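Local coordinates for Succinylglutamatedesuccinylase/aspartoacylase (Rhodobacter sphaeroides 2.4.1, PDB 3CDX), which probably hydrolyses carbon-nitrogen bonds in linear amides, as a metal-dependent member of the succinylglutamate desuccinylase/aspartoacylase family, and here carries a bound calcium ion, at residues Tyr155-Ser160 against Gly212-Gly217; Glu66-Ile71 against Met148-His153. All coordinates share one frame; numbering follows the deposited sequence.

Interaction 1. Residues Tyr155-Ser160 against Gly212-Gly217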
# COMPACT_ATOMS: atom_id res chain seq x y z
N TYR A 155 20.38 -14.05 0.35
CA TYR A 155 21.63 -14.64 -0.08
C TYR A 155 21.37 -16.08 -0.48
O TYR A 155 20.28 -16.59 -0.29
CB TYR A 155 22.63 -14.72 1.11
CG TYR A 155 22.94 -13.38 1.63
CD1 TYR A 155 23.66 -12.50 0.86
CD2 TYR A 155 22.49 -12.98 2.88
CE1 TYR A 155 23.94 -11.22 1.28
CE2 TYR A 155 22.76 -11.70 3.35
CZ TYR A 155 23.48 -10.82 2.52
OH TYR A 155 23.78 -9.53 2.92
N ASP A 156 22.38 -16.71 -1.04
CA ASP A 156 22.45 -18.14 -0.93
C ASP A 156 23.42 -18.44 0.20
O ASP A 156 24.25 -17.59 0.59
CB ASP A 156 22.90 -18.80 -2.23
CG ASP A 156 22.46 -20.26 -2.32
OD1 ASP A 156 21.65 -20.70 -1.46
OD2 ASP A 156 22.90 -20.99 -3.25
N SER A 157 23.33 -19.64 0.73
CA SER A 157 24.26 -20.07 1.74
C SER A 157 24.65 -21.50 1.42
O SER A 157 23.85 -22.27 0.88
CB SER A 157 23.63 -19.93 3.14
OG SER A 157 22.49 -20.77 3.27
N THR A 158 25.91 -21.84 1.68
CA THR A 158 26.31 -23.23 1.51
C THR A 158 25.78 -24.06 2.69
O THR A 158 25.85 -23.60 3.84
CB THR A 158 27.84 -23.39 1.28
OG1 THR A 158 28.13 -24.75 0.94
CG2 THR A 158 28.63 -23.00 2.48
N PRO A 159 25.18 -25.23 2.40
CA PRO A 159 24.60 -25.99 3.53
C PRO A 159 25.55 -26.23 4.72
O PRO A 159 26.63 -26.82 4.59
CB PRO A 159 24.10 -27.28 2.90
CG PRO A 159 23.94 -26.93 1.34
CD PRO A 159 24.95 -25.87 1.08
N SER A 160 25.07 -25.86 5.90
CA SER A 160 25.90 -25.72 7.07
C SER A 160 25.04 -25.63 8.31
O SER A 160 23.82 -25.31 8.21
CB SER A 160 26.71 -24.43 6.95
OG SER A 160 25.85 -23.34 6.57
N GLY A 212 22.02 -23.63 14.94
CA GLY A 212 21.30 -23.01 13.83
C GLY A 212 21.64 -23.82 12.60
O GLY A 212 22.58 -24.64 12.65
N THR A 213 20.89 -23.59 11.51
CA THR A 213 21.29 -24.03 10.16
C THR A 213 21.23 -22.91 9.13
O THR A 213 20.53 -21.91 9.33
CB THR A 213 20.47 -25.23 9.65
OG1 THR A 213 19.18 -24.79 9.20
CG2 THR A 213 20.29 -26.28 10.74
N GLU A 214 22.06 -23.04 8.08
CA GLU A 214 21.90 -22.29 6.86
C GLU A 214 21.91 -23.31 5.73
O GLU A 214 22.97 -23.86 5.36
CB GLU A 214 22.97 -21.20 6.73
CG GLU A 214 22.91 -20.04 7.80
CD GLU A 214 21.58 -19.26 7.83
OE1 GLU A 214 20.79 -19.35 6.86
OE2 GLU A 214 21.32 -18.54 8.82
N LEU A 215 20.73 -23.59 5.20
CA LEU A 215 20.51 -24.67 4.26
C LEU A 215 20.05 -24.19 2.89
O LEU A 215 19.36 -24.89 2.20
CB LEU A 215 19.50 -25.69 4.84
CG LEU A 215 19.95 -26.53 6.06
CD1 LEU A 215 18.80 -27.33 6.67
CD2 LEU A 215 21.15 -27.47 5.75
N GLY A 216 20.45 -22.98 2.49
CA GLY A 216 20.15 -22.50 1.16
C GLY A 216 19.70 -21.06 1.11
O GLY A 216 20.22 -20.20 1.85
N GLY A 217 18.75 -20.77 0.23
CA GLY A 217 18.40 -19.38 -0.04
C GLY A 217 18.03 -19.17 -1.50
O GLY A 217 17.41 -20.04 -2.10
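S160 and E214 join their backbones as an antiparallel hydrogen-bonded pair, with CA atoms 5.3 Å apart. The firmer of the two bonds runs from E214 N to S160 O at 2.9 Å, although the donor stands above the carbonyl plane; the return bond from S160 N to E214 O is bent at 130° and weak. Two CA-H...O contacts extend this backbone match, P159 CA to E214 O at 3.2 Å and T213 CA to S160 O.

Two serine hydroxyls add further hydrogen bonds. S157 OG, held at chi1 63° between its own N and carbonyl carbon, reaches across to G216 O at 2.7 Å and meets it in the carbonyl plane, on a lone pair. S160 OG turns back on its own segment, donating to T158 O nearly in line with the carbonyl, and also bonds W319 NE1; the same OG lies 3.6 Å from E214 CB. D156 OD1 rests 3.2 Å from G216 C, its carboxylate paired with R220 in a salt bridge.

The one apolar touch is P159 CB on L215 CD2. At the far end the chains close up without side chains: G217 CA sits 3.4 Å from Y155 O, and at the backbone angles of G216 and G217 a CB would be pressed against the preceding carbonyl O. A single antiparallel bridge thus gives way to loop at L215-G217, where strand 209-214 ends beside the calcium site of the catalytic domain.

Interaction 2. Residues Glu66-Ile71 against Met148-His153. With CA (calcium ion), chain G.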
# COMPACT_ATOMS: atom_id res chain seq x y z
N GLU A 66 12.12 -19.24 4.50
CA GLU A 66 13.22 -20.17 4.69
C GLU A 66 12.61 -21.55 4.80
O GLU A 66 12.08 -21.88 5.83
CB GLU A 66 14.01 -19.76 5.90
CG GLU A 66 14.61 -18.41 5.68
CD GLU A 66 15.30 -17.84 6.88
OE1 GLU A 66 15.50 -18.59 7.87
OE2 GLU A 66 15.60 -16.62 6.81
N TYR A 67 12.69 -22.30 3.70
CA TYR A 67 11.86 -23.50 3.43
C TYR A 67 12.36 -24.82 3.99
O TYR A 67 11.55 -25.70 4.35
CB TYR A 67 11.68 -23.70 1.92
CG TYR A 67 11.28 -22.44 1.19
CD1 TYR A 67 10.10 -21.74 1.52
CD2 TYR A 67 12.08 -21.95 0.16
CE1 TYR A 67 9.74 -20.57 0.83
CE2 TYR A 67 11.77 -20.78 -0.52
CZ TYR A 67 10.60 -20.10 -0.21
OH TYR A 67 10.36 -18.92 -0.92
N GLU A 68 13.69 -24.97 4.06
CA GLU A 68 14.25 -26.31 4.31
C GLU A 68 13.84 -26.89 5.67
O GLU A 68 13.50 -28.09 5.77
CB GLU A 68 15.77 -26.31 4.08
CG GLU A 68 16.14 -26.36 2.60
CD GLU A 68 15.84 -25.07 1.80
OE1 GLU A 68 15.26 -24.08 2.31
OE2 GLU A 68 16.18 -25.06 0.61
N GLY A 69 13.81 -26.05 6.72
CA GLY A 69 13.28 -26.49 8.03
C GLY A 69 11.80 -26.83 8.01
O GLY A 69 11.36 -27.77 8.66
N GLN A 70 11.01 -26.06 7.25
CA GLN A 70 9.56 -26.35 7.15
C GLN A 70 9.32 -27.76 6.55
O GLN A 70 8.45 -28.46 7.02
CB GLN A 70 8.86 -25.31 6.26
CG GLN A 70 8.95 -23.84 6.79
CD GLN A 70 8.27 -22.89 5.82
OE1 GLN A 70 7.20 -23.22 5.30
NE2 GLN A 70 8.91 -21.73 5.53
N ILE A 71 10.06 -28.10 5.49
CA ILE A 71 9.98 -29.42 4.85
C ILE A 71 10.53 -30.55 5.75
O ILE A 71 9.82 -31.53 6.02
CB ILE A 71 10.72 -29.45 3.52
CG1 ILE A 71 10.00 -28.55 2.47
CG2 ILE A 71 10.84 -30.89 3.01
CD1 ILE A 71 10.91 -28.18 1.26
N MET A 148 16.04 -24.21 12.39
CA MET A 148 16.41 -24.35 10.99
C MET A 148 16.13 -23.10 10.09
O MET A 148 14.96 -22.68 9.88
CB MET A 148 15.72 -25.60 10.42
CG MET A 148 16.06 -26.94 11.19
SD MET A 148 15.46 -28.50 10.49
CE MET A 148 16.61 -28.80 9.18
N HIS A 149 17.20 -22.56 9.55
CA HIS A 149 17.16 -21.37 8.74
C HIS A 149 17.81 -21.60 7.38
O HIS A 149 18.47 -22.64 7.15
CB HIS A 149 17.88 -20.22 9.49
CG HIS A 149 17.12 -19.72 10.68
ND1 HIS A 149 16.32 -18.60 10.64
CD2 HIS A 149 17.01 -20.21 11.94
CE1 HIS A 149 15.75 -18.41 11.81
NE2 HIS A 149 16.16 -19.37 12.62
N THR A 150 17.63 -20.60 6.50
CA THR A 150 18.36 -20.46 5.25
C THR A 150 18.51 -18.95 5.07
O THR A 150 18.02 -18.18 5.90
CB THR A 150 17.60 -21.02 4.02
OG1 THR A 150 16.50 -20.15 3.69
CG2 THR A 150 17.08 -22.44 4.25
N ALA A 151 19.14 -18.53 3.97
CA ALA A 151 19.30 -17.09 3.71
C ALA A 151 18.08 -16.44 3.05
O ALA A 151 18.11 -15.24 2.75
CB ALA A 151 20.55 -16.82 2.91
N GLY A 152 17.01 -17.23 2.83
CA GLY A 152 15.74 -16.74 2.30
C GLY A 152 15.92 -16.10 0.93
O GLY A 152 16.53 -16.70 0.03
N HIS A 153 15.43 -14.87 0.80
CA HIS A 153 15.66 -14.05 -0.37
C HIS A 153 16.92 -13.18 -0.35
O HIS A 153 17.22 -12.55 -1.36
CB HIS A 153 14.45 -13.13 -0.61
CG HIS A 153 13.21 -13.88 -0.98
ND1 HIS A 153 12.42 -14.50 -0.04
CD2 HIS A 153 12.62 -14.11 -2.18
CE1 HIS A 153 11.40 -15.09 -0.64
NE2 HIS A 153 11.48 -14.84 -1.94
CA CA G . 16.42 -16.91 9.06
O HOH W 1 13.44 -19.76 9.51
O HOH W 2 12.89 -23.16 7.98
O HOH W 3 14.90 -21.38 1.93
O HOH W 4 10.29 -16.95 -3.04
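E66 and H149 belong to the metal site of an M14-like, zinc-carboxypeptidase-type catalytic domain, which here holds calcium; H63 completes the protein ligands. The carboxylate of E66 is bidentate, OE1 at 2.3 Å and OE2 at 2.4 Å from the calcium ion, while H149 binds through ND1 at 2.3 Å. Carboxylate and imidazole planes stand 64° apart, so the two ligands converge on the ion at a slant. E66 gets there with CG beside its backbone N (chi1 -63°) and an extended chain beyond. D147 accepts from H149 NE2 on the far side of the ring, a second-shell bond that would fix the ring's rotation and probably make ND1 a stronger donor to the metal.

The side chains of T150 and E66 slide past each other in opposite directions. The backbone N of T150 gives OE1 a long, weak hydrogen bond, and its OG1 lies 3.2 Å from E66 CG. The same OG1 accepts from G152 N in an ST turn that shapes the loop behind the glutamate. The T150 and E68 side chains cross at about a right angle, with CG2 of T150 3.1 Å from E68 OE1; E68 OE2 is taken by the backbone N of N222.

At the start of helix 68-79, G69 lets the backbones come close, its CA resting 3.5 Å from M148 CB, with M148 SD also near G69 CA. Waters bridge the remaining polar atoms: one donates to both E66 O and M148 O, and another joins Y67 N, E68 OE1 and T150 OG1. Y67 OH bonds D103, and a further water donates to it and lies 2.7 Å from H153 NE2.

Overall arrangement
Both contacts lie within the catalytic domain close to the centre of the folded chain, their centres about 8 Å apart. They follow one another in pairs of segments: 66-71 meets 148-153, and interaction 2 is closed before 155-160 opens interaction 1 with 212-217. Strands 144-148 and 209-214 run parallel side by side and end near the calcium site. There the two contacts touch directly: G216 O probably accepts from A151 N, and T213 OG1 from H149 N. The side chain of E214 comes about 5 Å from the calcium ion, so interaction 1 lies next to the ion, two of whose three protein ligands come from interaction 2.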